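Local coordinates for uncharacterized conserved protein (Staphylococcus epidermidis, PDB 3FRM) that is of unknown function but carries a GNAT-type acetyltransferase domain and may therefore transfer an acetyl group from acetyl-CoA, at residues L93-I105 / Q238-E252. Numbering follows the deposited sequence.
Sequences LGFQIGVLELYVI and QGYVYQGFKYHILKE
Gln96 and Leu250 begin a run of paired backbone hydrogen bonds that ties strand 96-105 to strand 241-251 in antiparallel fashion. A beta bulge interrupts it: Leu102 N binds Gly244 O, whereas Leu102 O receives Gln243 N, so the register slips by one between Glu101 and Tyr103. Just past the bulge, Tyr242 turns its ring edge toward the face of Tyr103 in an offset edge-to-face pair, planes at 63°. Tyr242 CE1 also abuts Glu101 CG at 3.6 Å. Further along the same face, Val99 CG2 lies over the Tyr247 ring, 3.8 Å from its centroid, while CG1, anti to the backbone N (chi1 172°), reaches Phe245 CB; Tyr247 OH hydrogen-bonds His201 of the second subunit. Gly98 leaves room for the His248 imidazole, which lies with one face over Gly98 N; Leu100 CD1 packs 3.5 Å from His248 ND1, a buried atom without a polar partner. At the far end Lys251 CB sits over the centre of the Phe95 ring in a CH-pi contact, and the rest of the chain, fully extended (chi1 -170°), carries NZ to a hydrogen bond with Leu93 O (2.7 Å). Gln96 NE2 donates a 2.7 Å hydrogen bond to Glu252 OE1 from above the carboxylate plane, and a water bridges NE2 to Glu252 N. Helix 84-92 covers Ile97 and Ile249, and the pair lies between strands 72-75 and 221-225 of one mixed sheet, consistent with two GNAT-like halves sharing it.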
loop_
_atom_site.group_PDB
_atom_site.type_symbol
_atom_site.label_atom_id
_atom_site.label_comp_id
_atom_site.label_asym_id
_atom_site.label_seq_id
_atom_site.Cartn_x
_atom_site.Cartn_y
_atom_site.Cartn_z
ATOM N N LEU A 93 20.908 14.344 3.490
ATOM C CA LEU A 93 20.369 15.639 3.889
ATOM C C LEU A 93 19.056 15.503 4.719
ATOM O O LEU A 93 18.401 16.496 5.071
ATOM C CB LEU A 93 20.230 16.541 2.653
ATOM C CG LEU A 93 21.572 17.005 2.029
ATOM C CD1 LEU A 93 21.238 17.869 0.855
ATOM C CD2 LEU A 93 22.506 17.799 3.024
ATOM N N GLY A 94 18.698 14.266 5.044
ATOM C CA GLY A 94 17.615 13.999 5.937
ATOM C C GLY A 94 16.244 14.182 5.304
ATOM O O GLY A 94 15.339 14.741 5.969
ATOM N N PHE A 95 16.079 13.771 4.036
ATOM C CA PHE A 95 14.760 13.800 3.357
ATOM C C PHE A 95 14.045 12.489 3.558
ATOM O O PHE A 95 14.693 11.485 3.734
ATOM C CB PHE A 95 14.904 14.006 1.822
ATOM C CG PHE A 95 15.074 15.435 1.407
ATOM C CD1 PHE A 95 13.997 16.145 0.901
ATOM C CD2 PHE A 95 16.300 16.096 1.604
ATOM C CE1 PHE A 95 14.125 17.500 0.558
ATOM C CE2 PHE A 95 16.467 17.478 1.269
ATOM C CZ PHE A 95 15.383 18.179 0.730
ATOM N N GLN A 96 12.714 12.511 3.541
ATOM C CA GLN A 96 11.903 11.325 3.423
ATOM C C GLN A 96 11.673 11.047 1.929
ATOM O O GLN A 96 11.285 11.953 1.176
ATOM C CB GLN A 96 10.535 11.575 4.018
ATOM C CG GLN A 96 10.437 12.192 5.425
ATOM C CD GLN A 96 8.981 12.720 5.708
ATOM O OE1 GLN A 96 7.995 12.251 5.088
ATOM N NE2 GLN A 96 8.858 13.707 6.608
ATOM N N ILE A 97 11.832 9.797 1.511
ATOM C CA ILE A 97 11.628 9.416 0.113
ATOM C C ILE A 97 10.335 8.665 -0.006
ATOM O O ILE A 97 10.089 7.786 0.791
ATOM C CB ILE A 97 12.749 8.525 -0.356
ATOM C CG1 ILE A 97 14.055 9.258 -0.119
ATOM C CG2 ILE A 97 12.629 8.199 -1.846
ATOM C CD1 ILE A 97 15.309 8.517 -0.646
ATOM N N GLY A 98 9.491 8.986 -0.983
ATOM C CA GLY A 98 8.322 8.182 -1.190
ATOM C C GLY A 98 7.984 8.092 -2.666
ATOM O O GLY A 98 8.707 8.620 -3.492
ATOM N N VAL A 99 6.883 7.434 -2.990
ATOM C CA VAL A 99 6.457 7.246 -4.361
ATOM C C VAL A 99 4.981 7.622 -4.483
ATOM O O VAL A 99 4.126 7.227 -3.645
ATOM C CB VAL A 99 6.682 5.797 -4.760
ATOM C CG1 VAL A 99 6.079 5.474 -6.150
ATOM C CG2 VAL A 99 8.189 5.493 -4.788
ATOM N N LEU A 100 4.670 8.435 -5.492
ATOM C CA LEU A 100 3.276 8.695 -5.860
ATOM C C LEU A 100 2.970 7.714 -6.933
ATOM O O LEU A 100 3.831 7.443 -7.762
ATOM C CB LEU A 100 3.125 10.084 -6.447
ATOM C CG LEU A 100 2.895 11.326 -5.574
ATOM C CD1 LEU A 100 2.864 11.102 -4.021
ATOM C CD2 LEU A 100 3.913 12.401 -5.983
ATOM N N GLU A 101 1.752 7.192 -6.929
ATOM C CA GLU A 101 1.281 6.237 -7.941
ATOM C C GLU A 101 0.031 6.766 -8.621
ATOM O O GLU A 101 -0.938 7.180 -7.932
ATOM C CB GLU A 101 0.893 4.937 -7.275
ATOM C CG GLU A 101 2.068 4.077 -6.966
ATOM C CD GLU A 101 1.765 2.946 -5.976
ATOM O OE1 GLU A 101 2.680 2.098 -5.776
ATOM O OE2 GLU A 101 0.631 2.883 -5.417
ATOM N N LEU A 102 0.057 6.783 -9.949
ATOM C CA LEU A 102 -1.108 7.196 -10.693
ATOM C C LEU A 102 -2.027 5.994 -11.012
ATOM O O LEU A 102 -1.583 5.028 -11.651
ATOM C CB LEU A 102 -0.689 7.880 -11.993
ATOM C CG LEU A 102 -1.843 8.293 -12.925
ATOM C CD1 LEU A 102 -2.642 9.497 -12.334
ATOM C CD2 LEU A 102 -1.289 8.657 -14.338
ATOM N N TYR A 103 -3.284 6.057 -10.549
ATOM C CA TYR A 103 -4.334 5.056 -10.899
ATOM C C TYR A 103 -5.400 5.589 -11.822
ATOM O O TYR A 103 -5.831 6.736 -11.722
ATOM C CB TYR A 103 -4.991 4.454 -9.641
ATOM C CG TYR A 103 -4.002 3.661 -8.835
ATOM C CD1 TYR A 103 -3.698 2.352 -9.167
ATOM C CD2 TYR A 103 -3.261 4.261 -7.825
ATOM C CE1 TYR A 103 -2.750 1.634 -8.466
ATOM C CE2 TYR A 103 -2.318 3.549 -7.102
ATOM C CZ TYR A 103 -2.078 2.231 -7.421
ATOM O OH TYR A 103 -1.116 1.514 -6.721
ATOM N N VAL A 104 -5.857 4.733 -12.726
ATOM C CA VAL A 104 -6.817 5.173 -13.712
ATOM C C VAL A 104 -7.931 4.158 -13.826
ATOM O O VAL A 104 -7.688 2.977 -13.650
ATOM C CB VAL A 104 -6.104 5.372 -15.070
ATOM C CG1 VAL A 104 -5.940 4.033 -15.803
ATOM C CG2 VAL A 104 -6.901 6.275 -15.955
ATOM N N ILE A 105 -9.150 4.608 -14.132
ATOM C CA ILE A 105 -10.248 3.704 -14.411
ATOM C C ILE A 105 -11.265 4.329 -15.390
ATOM O O ILE A 105 -11.369 5.547 -15.467
ATOM C CB ILE A 105 -10.923 3.215 -13.122
ATOM C CG1 ILE A 105 -11.730 1.937 -13.456
ATOM C CG2 ILE A 105 -11.787 4.320 -12.533
ATOM C CD1 ILE A 105 -12.457 1.224 -12.284
ATOM N N GLN A 238 -11.408 -2.463 -6.444
ATOM C CA GLN A 238 -12.373 -1.722 -7.224
ATOM C C GLN A 238 -12.115 -1.731 -8.747
ATOM O O GLN A 238 -12.976 -1.341 -9.488
ATOM C CB GLN A 238 -12.498 -0.296 -6.681
ATOM C CG GLN A 238 -13.768 -0.077 -5.982
ATOM C CD GLN A 238 -13.722 0.983 -4.895
ATOM O OE1 GLN A 238 -14.582 0.986 -4.015
ATOM N NE2 GLN A 238 -12.740 1.867 -4.931
ATOM N N GLY A 239 -10.936 -2.134 -9.205
ATOM C CA GLY A 239 -10.670 -2.213 -10.631
ATOM C C GLY A 239 -9.715 -1.161 -11.211
ATOM O O GLY A 239 -9.457 -1.174 -12.429
ATOM N N TYR A 240 -9.196 -0.254 -10.374
ATOM C CA TYR A 240 -8.340 0.814 -10.890
ATOM C C TYR A 240 -7.116 0.176 -11.471
ATOM O O TYR A 240 -6.632 -0.802 -10.910
ATOM C CB TYR A 240 -7.882 1.775 -9.778
ATOM C CG TYR A 240 -8.858 2.881 -9.498
ATOM C CD1 TYR A 240 -8.740 4.092 -10.132
ATOM C CD2 TYR A 240 -9.939 2.692 -8.619
ATOM C CE1 TYR A 240 -9.674 5.086 -9.915
ATOM C CE2 TYR A 240 -10.865 3.704 -8.364
ATOM C CZ TYR A 240 -10.707 4.899 -9.016
ATOM O OH TYR A 240 -11.570 5.936 -8.788
ATOM N N VAL A 241 -6.645 0.689 -12.609
ATOM C CA VAL A 241 -5.400 0.250 -13.196
ATOM C C VAL A 241 -4.232 1.204 -12.925
ATOM O O VAL A 241 -4.319 2.405 -13.066
ATOM C CB VAL A 241 -5.536 -0.260 -14.706
ATOM C CG1 VAL A 241 -7.005 -0.371 -15.218
ATOM C CG2 VAL A 241 -4.522 0.442 -15.700
ATOM N N TYR A 242 -3.163 0.628 -12.420
ATOM C CA TYR A 242 -1.929 1.276 -12.148
ATOM C C TYR A 242 -1.342 1.788 -13.438
ATOM O O TYR A 242 -1.222 1.011 -14.420
ATOM C CB TYR A 242 -0.977 0.248 -11.553
ATOM C CG TYR A 242 0.437 0.764 -11.297
ATOM C CD1 TYR A 242 0.706 1.555 -10.190
ATOM C CD2 TYR A 242 1.463 0.465 -12.161
ATOM C CE1 TYR A 242 1.990 2.031 -9.912
ATOM C CE2 TYR A 242 2.761 0.929 -11.924
ATOM C CZ TYR A 242 3.014 1.698 -10.788
ATOM O OH TYR A 242 4.273 2.136 -10.534
ATOM N N GLN A 243 -0.948 3.065 -13.439
ATOM C CA GLN A 243 -0.402 3.703 -14.642
ATOM C C GLN A 243 0.804 4.640 -14.441
ATOM O O GLN A 243 0.870 5.680 -15.112
ATOM C CB GLN A 243 -1.505 4.546 -15.282
ATOM C CG GLN A 243 -1.197 4.976 -16.720
ATOM C CD GLN A 243 -2.361 4.702 -17.597
ATOM O OE1 GLN A 243 -2.860 3.579 -17.613
ATOM N NE2 GLN A 243 -2.826 5.718 -18.324
ATOM N N GLY A 244 1.697 4.332 -13.502
ATOM C CA GLY A 244 2.994 4.958 -13.480
ATOM C C GLY A 244 3.270 5.547 -12.106
ATOM O O GLY A 244 2.381 5.595 -11.276
ATOM N N PHE A 245 4.510 5.957 -11.880
ATOM C CA PHE A 245 4.891 6.455 -10.554
ATOM C C PHE A 245 5.677 7.738 -10.620
ATOM O O PHE A 245 6.158 8.101 -11.673
ATOM C CB PHE A 245 5.742 5.394 -9.833
ATOM C CG PHE A 245 7.034 5.068 -10.541
ATOM C CD1 PHE A 245 8.239 5.711 -10.166
ATOM C CD2 PHE A 245 7.043 4.143 -11.587
ATOM C CE1 PHE A 245 9.441 5.429 -10.835
ATOM C CE2 PHE A 245 8.234 3.829 -12.257
ATOM C CZ PHE A 245 9.453 4.476 -11.873
ATOM N N LYS A 246 5.797 8.420 -9.488
ATOM C CA LYS A 246 6.804 9.490 -9.303
ATOM C C LYS A 246 7.452 9.299 -7.961
ATOM O O LYS A 246 6.738 9.098 -6.957
ATOM C CB LYS A 246 6.108 10.851 -9.225
ATOM C CG LYS A 246 5.750 11.483 -10.540
ATOM C CD LYS A 246 5.554 13.027 -10.390
ATOM C CE LYS A 246 5.267 13.552 -11.802
ATOM N NZ LYS A 246 5.095 15.011 -12.003
ATOM N N TYR A 247 8.774 9.425 -7.905
ATOM C CA TYR A 247 9.488 9.637 -6.654
ATOM C C TYR A 247 9.242 11.064 -6.137
ATOM O O TYR A 247 9.100 11.991 -6.920
ATOM C CB TYR A 247 11.015 9.378 -6.803
ATOM C CG TYR A 247 11.259 7.929 -6.695
ATOM C CD1 TYR A 247 11.396 7.308 -5.464
ATOM C CD2 TYR A 247 11.228 7.137 -7.842
ATOM C CE1 TYR A 247 11.508 5.913 -5.367
ATOM C CE2 TYR A 247 11.357 5.779 -7.771
ATOM C CZ TYR A 247 11.500 5.147 -6.555
ATOM O OH TYR A 247 11.596 3.749 -6.574
ATOM N N HIS A 248 9.241 11.235 -4.826
ATOM C CA HIS A 248 8.997 12.515 -4.224
ATOM C C HIS A 248 9.650 12.532 -2.823
ATOM O O HIS A 248 9.721 11.530 -2.105
ATOM C CB HIS A 248 7.490 12.879 -4.200
ATOM C CG HIS A 248 6.781 12.409 -2.976
ATOM N ND1 HIS A 248 6.160 11.179 -2.902
ATOM C CD2 HIS A 248 6.646 12.976 -1.752
ATOM C CE1 HIS A 248 5.663 11.010 -1.689
ATOM N NE2 HIS A 248 5.932 12.090 -0.977
ATOM N N ILE A 249 10.206 13.664 -2.481
ATOM C CA ILE A 249 10.907 13.735 -1.223
ATOM C C ILE A 249 10.417 14.920 -0.453
ATOM O O ILE A 249 10.014 15.899 -1.062
ATOM C CB ILE A 249 12.425 13.823 -1.472
ATOM C CG1 ILE A 249 12.784 15.029 -2.316
ATOM C CG2 ILE A 249 12.893 12.562 -2.228
ATOM C CD1 ILE A 249 14.285 15.341 -2.234
ATOM N N LEU A 250 10.531 14.845 0.876
ATOM C CA LEU A 250 10.024 15.845 1.803
ATOM C C LEU A 250 10.932 15.918 3.011
ATOM O O LEU A 250 11.296 14.882 3.580
ATOM C CB LEU A 250 8.590 15.457 2.275
ATOM C CG LEU A 250 7.893 16.328 3.363
ATOM C CD1 LEU A 250 7.797 17.792 2.910
ATOM C CD2 LEU A 250 6.464 15.796 3.622
ATOM N N LYS A 251 11.320 17.140 3.374
ATOM C CA LYS A 251 11.974 17.441 4.637
ATOM C C LYS A 251 11.089 18.454 5.331
ATOM O O LYS A 251 10.917 19.556 4.847
ATOM C CB LYS A 251 13.350 18.051 4.442
ATOM C CG LYS A 251 14.145 18.153 5.734
ATOM C CD LYS A 251 15.548 18.667 5.432
ATOM C CE LYS A 251 16.409 18.770 6.683
ATOM N NZ LYS A 251 17.858 18.870 6.306
ATOM N N GLU A 252 10.519 18.070 6.462
ATOM C CA GLU A 252 9.517 18.885 7.124
ATOM C C GLU A 252 10.107 20.143 7.749
ATOM O O GLU A 252 9.378 21.116 7.942
ATOM C CB GLU A 252 8.775 18.049 8.140
ATOM C CG GLU A 252 7.912 16.953 7.483
ATOM C CD GLU A 252 7.206 16.014 8.488
ATOM O OE1 GLU A 252 6.926 14.850 8.095
ATOM O OE2 GLU A 252 6.911 16.424 9.647
HETATM O O HOH W 1 11.105 15.206 7.389
#